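Local coordinates for protein glycoside hydrolase YxiA (Bacillus licheniformis, PDB 3LV4) that probably hydrolyses glycosidic bonds in L-arabinan, as a calcium-binding member of glycoside hydrolase family 43, at residues 105-110 and 118-123; 11-16 and 43-48; 82-87 and 151-156. All blocks are in the same frame, centred on the assembly; numbering follows the deposited sequence.

Contact 1. Residues 105-110 and 118-123; sequences LGLAVA and KNKGIF
Leu107 O is the focus of a classic beta bulge in the hairpin of strands 103-110 and 118-126, the last two strands of one four-stranded antiparallel blade in the five-bladed propeller characteristic of this family. Lys120 N reaches Leu107 O at 2.7 Å with an N-H...O angle of 165°, while Gly121 N adds a weak bond to the same oxygen. Lys120 and Gly121 thus both face Leu107, and Gly121 O accepts from Leu107 N at 3.0 Å. Past the bulge, Val109 and Lys118 bond both ways: Val109 N to Lys118 O and Lys118 N to Val109 O each span 2.8 Å. At the other end Phe123 N donates to Leu105 O at 2.9 Å. The backbone of Gly121 explains its identity, since a CB there would collide with the carbonyl oxygen of Lys120. Phe123 sets CG between its own N and carbonyl carbon (chi1 64°), which folds the ring back so that Leu105 O sits above one face, offset toward the rim; CZ meets Leu105 CD2 at 3.9 Å. Lys120 runs beside Leu107 in the same direction, its NZ held by Thr179 O, whereas Lys118 leads away to a salt bridge with Glu63. Val109 CG2 and Lys120 CD, 3.2 Å apart, are closer than normal van der Waals contact, so the exact placement of this exposed lysine chain is doubtful at CD.

Contact 2. Residues 11-16 and 43-48; sequences VTVHDP and WTQISS
Val11 and Thr12, in the loop that leads to the predicted proton acceptor Asp15, pack on Trp43 and Gln45 at the outermost strand of the first propeller blade. Asp15 itself lies beyond the touching residues and is hydrogen-bonded through OD2 to Ser30 OG; the contact therefore concerns the approach to the active site. It is carried by a two-point pairing between the Gln45 amide and the backbone of Thr12. Thr12 N points at Gln45 OE1 over 3.0 Å, nearly straight at 172°, in the amide carbonyl plane and on a lone pair. Gln45 NE2 returns a bond to Thr12 O, also 3.0 Å, arriving 41° above that carbonyl's plane. A second bond from Gln45 NE2 to Ser47 O, 2.9 Å, helps fix the rotation of the amide, which the bend at chi2 (89°) turns toward the loop. A water donates to Thr12 O at 2.7 Å and has a weak link to Ser48 OG. With an alanine in place of Gln45, Thr12 N would probably be left without this acceptor and Ser47 O without its amide donor. Val11 crosses Trp43 at about a right angle, straddling Trp43 CB with CG1 and CG2, and its backbone pairs with Val320 of strand 319-327. Val11 CB closes up to 3.4 Å from Gln45 OE1.

Contact 3. Residues 82-87 and 151-156; sequences TQLEDG and TFFDQN
Phe153 points its ring at the end of strand 80-83 and the turn that follows: Gln83, the last residue of the strand, and Leu84 and Glu85 of the turn meet it along the rim from CE1 through CZ to CE2. Gln83 O comes to the ring edge in its plane, 3.6 Å from Phe153 CE1. Leu84 crosses the ring obliquely, CD2 lying 3.8 Å from Phe153 CZ, with CE1 equally near. Glu85 also crosses at a slant; its carboxylate stands almost perpendicular to the ring (83° between planes), and OE2 is 3.9 Å from Phe153 CE2. The turn, type I from Leu84 to Gly87, is closed by Gly87 N to Leu84 O and braced by Gln83 NE2, which bonds to Gly87 O at 3.0 Å. A polar link lies farther back along the strands: Thr82 OG1 donates to Thr151 O over 2.7 Å, tilted 26° from the carbonyl plane. Strands 80-83 and 150-153 each begin a four-stranded blade, so the contact joins two propeller blades. Leu84, Thr151 and Phe153 all rest on Leu159 of strand 159-163; Leu84 also touches Tyr90, and Thr151 touches Tyr92, both in strand 89-96.

Overall arrangement
The contacts sample three sheets of the family 43 propeller. Contact 2 is complete first, within the blade running from strand 17-21 to strand 44-47 and its preceding loop. Contact 1 then falls between the two segments of contact 3 in sequence. These two share the sheet from strand 80-83 to strand 118-126. Their centres are about 16 Å apart, with nearest atoms about 5 Å apart. Contact 2 stands about 21 Å from contact 1 and about 23 Å from contact 3, centre to centre. Contact 1 thus pairs strands within one blade, contact 3 joins that blade to the next, and contact 2 fastens the loop leading to the predicted proton acceptor to the edge strand of the first blade.

Contact 1. Residues 105-110 and 118-123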
loop_
_atom_site.group_PDB
_atom_site.type_symbol
_atom_site.label_atom_id
_atom_site.label_comp_id
_atom_site.label_asym_id
_atom_site.label_seq_id
_atom_site.Cartn_x
_atom_site.Cartn_y
_atom_site.Cartn_z
ATOM N N LEU A 105 0.196 15.784 -13.690
ATOM C CA LEU A 105 1.262 14.930 -13.193
ATOM C C LEU A 105 2.553 15.338 -13.898
ATOM O O LEU A 105 2.607 15.401 -15.131
ATOM C CB LEU A 105 0.928 13.457 -13.491
ATOM C CG LEU A 105 1.969 12.375 -13.175
ATOM C CD1 LEU A 105 2.093 12.157 -11.686
ATOM C CD2 LEU A 105 1.569 11.072 -13.864
ATOM N N GLY A 106 3.592 15.628 -13.124
ATOM C CA GLY A 106 4.838 16.090 -13.706
ATOM C C GLY A 106 6.060 15.454 -13.085
ATOM O O GLY A 106 5.947 14.634 -12.170
ATOM N N LEU A 107 7.231 15.847 -13.590
ATOM C CA LEU A 107 8.508 15.297 -13.149
ATOM C C LEU A 107 9.420 16.412 -12.660
ATOM O O LEU A 107 9.530 17.442 -13.311
ATOM C CB LEU A 107 9.183 14.564 -14.312
ATOM C CG LEU A 107 10.613 14.070 -14.080
ATOM C CD1 LEU A 107 10.631 12.989 -12.972
ATOM C CD2 LEU A 107 11.222 13.550 -15.391
ATOM N N ALA A 108 10.045 16.212 -11.502
ATOM C CA ALA A 108 11.084 17.108 -11.009
ATOM C C ALA A 108 12.274 16.251 -10.598
ATOM O O ALA A 108 12.093 15.110 -10.207
ATOM C CB ALA A 108 10.584 17.936 -9.832
ATOM N N VAL A 109 13.487 16.790 -10.709
ATOM C CA VAL A 109 14.694 16.003 -10.458
ATOM C C VAL A 109 15.602 16.719 -9.467
ATOM O O VAL A 109 15.760 17.936 -9.548
ATOM C CB VAL A 109 15.463 15.741 -11.765
ATOM C CG1 VAL A 109 16.746 14.947 -11.500
ATOM C CG2 VAL A 109 14.575 14.992 -12.731
ATOM N N ALA A 110 16.172 15.964 -8.527
ATOM C CA ALA A 110 17.149 16.499 -7.569
ATOM C C ALA A 110 18.471 15.736 -7.633
ATOM O O ALA A 110 18.493 14.546 -7.961
ATOM C CB ALA A 110 16.599 16.434 -6.153
ATOM N N LYS A 118 14.014 20.080 -9.062
ATOM C CA LYS A 118 13.799 21.041 -10.143
ATOM C C LYS A 118 12.849 20.499 -11.200
ATOM O O LYS A 118 13.021 19.396 -11.715
ATOM C CB LYS A 118 15.118 21.466 -10.782
ATOM C CG LYS A 118 15.957 22.345 -9.874
ATOM C CD LYS A 118 15.264 23.680 -9.563
ATOM C CE LYS A 118 15.001 24.487 -10.830
ATOM N NZ LYS A 118 14.290 25.762 -10.547
ATOM N N ASN A 119 11.843 21.300 -11.507
ATOM C CA ASN A 119 10.778 20.917 -12.422
ATOM C C ASN A 119 11.304 20.658 -13.833
ATOM O O ASN A 119 12.064 21.469 -14.377
ATOM C CB ASN A 119 9.714 22.024 -12.432
ATOM C CG ASN A 119 8.545 21.715 -13.346
ATOM O OD1 ASN A 119 7.981 22.612 -13.989
ATOM N ND2 ASN A 119 8.171 20.455 -13.412
ATOM N N LYS A 120 10.910 19.524 -14.415
ATOM C CA LYS A 120 11.236 19.222 -15.804
ATOM C C LYS A 120 9.994 19.312 -16.682
ATOM O O LYS A 120 10.084 19.234 -17.915
ATOM C CB LYS A 120 11.864 17.831 -15.932
ATOM C CG LYS A 120 13.215 17.695 -15.238
ATOM C CD LYS A 120 13.871 16.354 -15.564
ATOM C CE LYS A 120 14.054 16.150 -17.064
ATOM N NZ LYS A 120 14.624 14.803 -17.391
ATOM N N GLY A 121 8.832 19.453 -16.048
ATOM C CA GLY A 121 7.595 19.653 -16.783
ATOM C C GLY A 121 6.466 18.676 -16.494
ATOM O O GLY A 121 6.688 17.545 -16.038
ATOM N N ILE A 122 5.245 19.138 -16.767
ATOM C CA ILE A 122 4.045 18.311 -16.733
ATOM C C ILE A 122 4.006 17.406 -17.957
ATOM O O ILE A 122 4.308 17.857 -19.069
ATOM C CB ILE A 122 2.786 19.200 -16.768
ATOM C CG1 ILE A 122 2.734 20.107 -15.524
ATOM C CG2 ILE A 122 1.523 18.340 -16.935
ATOM C CD1 ILE A 122 1.665 21.198 -15.581
ATOM N N PHE A 123 3.620 16.144 -17.775
ATOM C CA PHE A 123 3.544 15.220 -18.913
ATOM C C PHE A 123 2.217 14.462 -19.022
ATOM O O PHE A 123 1.990 13.759 -20.001
ATOM C CB PHE A 123 4.748 14.251 -18.960
ATOM C CG PHE A 123 4.841 13.315 -17.777
ATOM C CD1 PHE A 123 4.171 12.092 -17.785
ATOM C CD2 PHE A 123 5.605 13.649 -16.673
ATOM C CE1 PHE A 123 4.259 11.223 -16.712
ATOM C CE2 PHE A 123 5.703 12.780 -15.580
ATOM C CZ PHE A 123 5.035 11.570 -15.598
#

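Contact 2. Residues 11-16 and 43-48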
loop_
_atom_site.group_PDB
_atom_site.type_symbol
_atom_site.label_atom_id
_atom_site.label_comp_id
_atom_site.label_asym_id
_atom_site.label_seq_id
_atom_site.Cartn_x
_atom_site.Cartn_y
_atom_site.Cartn_z
ATOM N N VAL A 11 6.002 9.901 12.786
ATOM C CA VAL A 11 5.902 11.000 11.839
ATOM C C VAL A 11 4.573 10.970 11.118
ATOM O O VAL A 11 3.867 9.958 11.113
ATOM C CB VAL A 11 7.051 11.009 10.793
ATOM C CG1 VAL A 11 8.390 11.351 11.463
ATOM C CG2 VAL A 11 7.116 9.673 10.027
ATOM N N THR A 12 4.241 12.100 10.512
ATOM C CA THR A 12 2.990 12.245 9.800
ATOM C C THR A 12 3.303 12.473 8.330
ATOM O O THR A 12 3.816 13.533 7.946
ATOM C CB THR A 12 2.168 13.398 10.397
ATOM O OG1 THR A 12 1.902 13.112 11.777
ATOM C CG2 THR A 12 0.856 13.564 9.665
ATOM N N VAL A 13 3.038 11.448 7.520
ATOM C CA VAL A 13 3.312 11.491 6.088
ATOM C C VAL A 13 2.209 10.702 5.406
ATOM O O VAL A 13 2.211 9.471 5.433
ATOM C CB VAL A 13 4.691 10.857 5.723
ATOM C CG1 VAL A 13 4.910 10.858 4.206
ATOM C CG2 VAL A 13 5.825 11.591 6.407
ATOM N N HIS A 14 1.259 11.415 4.813
ATOM C CA HIS A 14 0.133 10.769 4.137
ATOM C C HIS A 14 0.601 10.144 2.819
ATOM O O HIS A 14 1.366 10.761 2.075
ATOM C CB HIS A 14 -0.968 11.806 3.878
ATOM C CG HIS A 14 -2.348 11.229 3.822
ATOM N ND1 HIS A 14 -3.108 10.990 4.951
ATOM C CD2 HIS A 14 -3.121 10.862 2.770
ATOM C CE1 HIS A 14 -4.279 10.494 4.599
ATOM N NE2 HIS A 14 -4.312 10.404 3.280
ATOM N N ASP A 15 0.153 8.919 2.540
ATOM C CA ASP A 15 0.475 8.244 1.281
ATOM C C ASP A 15 1.987 8.048 1.087
ATOM O O ASP A 15 2.543 8.401 0.041
ATOM C CB ASP A 15 -0.089 9.060 0.109
ATOM C CG ASP A 15 -1.527 9.489 0.343
ATOM O OD1 ASP A 15 -2.365 8.619 0.700
ATOM O OD2 ASP A 15 -1.825 10.697 0.180
ATOM N N PRO A 16 2.656 7.460 2.086
ATOM C CA PRO A 16 4.122 7.360 2.066
ATOM C C PRO A 16 4.662 6.466 0.945
ATOM O O PRO A 16 4.200 5.326 0.767
ATOM C CB PRO A 16 4.438 6.728 3.427
ATOM C CG PRO A 16 3.211 5.905 3.716
ATOM C CD PRO A 16 2.074 6.782 3.256
ATOM N N TRP A 43 11.545 7.536 13.099
ATOM C CA TRP A 43 11.499 8.462 11.974
ATOM C C TRP A 43 11.728 9.894 12.419
ATOM O O TRP A 43 11.372 10.277 13.537
ATOM C CB TRP A 43 10.155 8.366 11.245
ATOM C CG TRP A 43 9.904 7.024 10.615
ATOM C CD1 TRP A 43 9.323 5.940 11.206
ATOM C CD2 TRP A 43 10.225 6.626 9.270
ATOM N NE1 TRP A 43 9.262 4.893 10.314
ATOM C CE2 TRP A 43 9.809 5.288 9.121
ATOM C CE3 TRP A 43 10.825 7.271 8.183
ATOM C CZ2 TRP A 43 9.977 4.577 7.930
ATOM C CZ3 TRP A 43 10.984 6.566 6.993
ATOM C CH2 TRP A 43 10.565 5.230 6.879
ATOM N N THR A 44 12.334 10.672 11.525
ATOM C CA THR A 44 12.512 12.095 11.713
ATOM C C THR A 44 11.732 12.836 10.636
ATOM O O THR A 44 11.874 12.552 9.448
ATOM C CB THR A 44 13.997 12.465 11.622
ATOM O OG1 THR A 44 14.701 11.829 12.696
ATOM C CG2 THR A 44 14.187 13.973 11.709
ATOM N N GLN A 45 10.889 13.771 11.048
ATOM C CA GLN A 45 10.113 14.544 10.089
ATOM C C GLN A 45 11.022 15.533 9.363
ATOM O O GLN A 45 11.765 16.281 9.996
ATOM C CB GLN A 45 8.989 15.295 10.802
ATOM C CG GLN A 45 7.953 15.892 9.861
ATOM C CD GLN A 45 6.834 14.919 9.561
ATOM O OE1 GLN A 45 6.311 14.264 10.468
ATOM N NE2 GLN A 45 6.456 14.820 8.287
ATOM N N ILE A 46 10.962 15.538 8.035
ATOM C CA ILE A 46 11.756 16.478 7.246
ATOM C C ILE A 46 10.913 17.652 6.756
ATOM O O ILE A 46 11.340 18.812 6.834
ATOM C CB ILE A 46 12.418 15.793 6.038
ATOM C CG1 ILE A 46 13.401 14.716 6.495
ATOM C CG2 ILE A 46 13.137 16.821 5.158
ATOM C CD1 ILE A 46 13.742 13.729 5.384
ATOM N N SER A 47 9.719 17.344 6.258
ATOM C CA SER A 47 8.792 18.354 5.746
ATOM C C SER A 47 7.363 17.858 5.959
ATOM O O SER A 47 7.150 16.648 6.100
ATOM C CB SER A 47 9.055 18.612 4.259
ATOM O OG SER A 47 8.831 17.442 3.483
ATOM N N SER A 48 6.389 18.778 5.959
ATOM C CA SER A 48 5.012 18.438 6.333
ATOM C C SER A 48 3.922 19.009 5.432
ATOM O O SER A 48 2.819 18.457 5.362
ATOM C CB SER A 48 4.735 18.880 7.768
ATOM O OG SER A 48 5.596 18.199 8.654
HETATM O O HOH W 1 3.170 16.115 8.385
#

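Contact 3. Residues 82-87 and 151-156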
loop_
_atom_site.group_PDB
_atom_site.type_symbol
_atom_site.label_atom_id
_atom_site.label_comp_id
_atom_site.label_asym_id
_atom_site.label_seq_id
_atom_site.Cartn_x
_atom_site.Cartn_y
_atom_site.Cartn_z
ATOM N N THR A 82 12.049 8.196 -7.227
ATOM C CA THR A 82 12.798 7.023 -7.648
ATOM C C THR A 82 14.161 7.447 -8.167
ATOM O O THR A 82 14.274 8.441 -8.882
ATOM C CB THR A 82 12.031 6.252 -8.744
ATOM O OG1 THR A 82 10.782 5.796 -8.206
ATOM C CG2 THR A 82 12.836 5.059 -9.231
ATOM N N GLN A 83 15.198 6.706 -7.784
ATOM C CA GLN A 83 16.538 6.961 -8.298
ATOM C C GLN A 83 16.710 6.229 -9.618
ATOM O O GLN A 83 16.515 5.006 -9.688
ATOM C CB GLN A 83 17.599 6.474 -7.304
ATOM C CG GLN A 83 18.986 7.018 -7.585
ATOM C CD GLN A 83 19.993 6.595 -6.542
ATOM O OE1 GLN A 83 19.784 5.615 -5.828
ATOM N NE2 GLN A 83 21.096 7.328 -6.446
ATOM N N LEU A 84 17.083 6.962 -10.664
ATOM C CA LEU A 84 17.350 6.335 -11.951
ATOM C C LEU A 84 18.843 6.062 -12.108
ATOM O O LEU A 84 19.637 6.317 -11.204
ATOM C CB LEU A 84 16.834 7.196 -13.107
ATOM C CG LEU A 84 15.340 7.517 -13.084
ATOM C CD1 LEU A 84 14.882 8.009 -14.453
ATOM C CD2 LEU A 84 14.513 6.324 -12.626
ATOM N N GLU A 85 19.224 5.549 -13.265
ATOM C CA GLU A 85 20.583 5.057 -13.451
ATOM C C GLU A 85 21.639 6.158 -13.431
ATOM O O GLU A 85 22.809 5.892 -13.168
ATOM C CB GLU A 85 20.662 4.212 -14.723
ATOM C CG GLU A 85 19.919 2.896 -14.569
ATOM C CD GLU A 85 19.723 2.165 -15.877
ATOM O OE1 GLU A 85 20.542 1.268 -16.172
ATOM O OE2 GLU A 85 18.750 2.481 -16.604
ATOM N N ASP A 86 21.224 7.392 -13.688
ATOM C CA ASP A 86 22.139 8.524 -13.586
ATOM C C ASP A 86 22.444 8.904 -12.138
ATOM O O ASP A 86 23.242 9.808 -11.890
ATOM C CB ASP A 86 21.615 9.743 -14.365
ATOM C CG ASP A 86 20.239 10.196 -13.904
ATOM O OD1 ASP A 86 19.739 9.692 -12.875
ATOM O OD2 ASP A 86 19.659 11.077 -14.578
ATOM N N GLY A 87 21.815 8.208 -11.190
ATOM C CA GLY A 87 22.030 8.465 -9.777
ATOM C C GLY A 87 21.220 9.619 -9.219
ATOM O O GLY A 87 21.273 9.908 -8.015
ATOM N N THR A 151 6.880 4.766 -9.827
ATOM C CA THR A 151 7.800 4.555 -10.935
ATOM C C THR A 151 8.856 3.563 -10.496
ATOM O O THR A 151 9.524 3.757 -9.474
ATOM C CB THR A 151 8.463 5.877 -11.349
ATOM O OG1 THR A 151 7.449 6.780 -11.823
ATOM C CG2 THR A 151 9.504 5.641 -12.442
ATOM N N PHE A 152 9.000 2.483 -11.249
ATOM C CA PHE A 152 9.849 1.392 -10.789
ATOM C C PHE A 152 10.492 0.671 -11.952
ATOM O O PHE A 152 9.942 0.639 -13.054
ATOM C CB PHE A 152 9.034 0.392 -9.967
ATOM C CG PHE A 152 7.994 -0.349 -10.773
ATOM C CD1 PHE A 152 8.249 -1.626 -11.261
ATOM C CD2 PHE A 152 6.764 0.236 -11.046
ATOM C CE1 PHE A 152 7.295 -2.305 -12.008
ATOM C CE2 PHE A 152 5.803 -0.442 -11.786
ATOM C CZ PHE A 152 6.072 -1.712 -12.279
ATOM N N PHE A 153 11.657 0.087 -11.692
ATOM C CA PHE A 153 12.315 -0.771 -12.666
ATOM C C PHE A 153 11.805 -2.202 -12.502
ATOM O O PHE A 153 11.669 -2.688 -11.367
ATOM C CB PHE A 153 13.825 -0.773 -12.433
ATOM C CG PHE A 153 14.509 0.518 -12.793
ATOM C CD1 PHE A 153 14.811 1.454 -11.818
ATOM C CD2 PHE A 153 14.886 0.774 -14.107
ATOM C CE1 PHE A 153 15.462 2.638 -12.145
ATOM C CE2 PHE A 153 15.533 1.955 -14.449
ATOM C CZ PHE A 153 15.826 2.890 -13.463
ATOM N N ASP A 154 11.535 -2.888 -13.615
ATOM C CA ASP A 154 11.247 -4.317 -13.528
ATOM C C ASP A 154 12.558 -5.106 -13.489
ATOM O O ASP A 154 13.643 -4.519 -13.467
ATOM C CB ASP A 154 10.282 -4.807 -14.629
ATOM C CG ASP A 154 10.902 -4.799 -16.027
ATOM O OD1 ASP A 154 12.147 -4.815 -16.148
ATOM O OD2 ASP A 154 10.125 -4.803 -17.009
ATOM N N GLN A 155 12.464 -6.428 -13.438
ATOM C CA GLN A 155 13.668 -7.249 -13.283
ATOM C C GLN A 155 14.529 -7.316 -14.540
ATOM O O GLN A 155 15.662 -7.809 -14.501
ATOM C CB GLN A 155 13.304 -8.639 -12.785
ATOM C CG GLN A 155 12.680 -8.593 -11.413
ATOM C CD GLN A 155 13.604 -7.949 -10.387
ATOM O OE1 GLN A 155 13.327 -6.854 -9.876
ATOM N NE2 GLN A 155 14.713 -8.622 -10.087
ATOM N N ASN A 156 13.998 -6.812 -15.648
ATOM C CA ASN A 156 14.779 -6.701 -16.879
ATOM C C ASN A 156 15.424 -5.324 -17.016
ATOM O O ASN A 156 16.125 -5.048 -17.990
ATOM C CB ASN A 156 13.901 -6.972 -18.099
ATOM C CG ASN A 156 13.485 -8.416 -18.201
ATOM O OD1 ASN A 156 14.280 -9.319 -17.942
ATOM N ND2 ASN A 156 12.230 -8.648 -18.580
#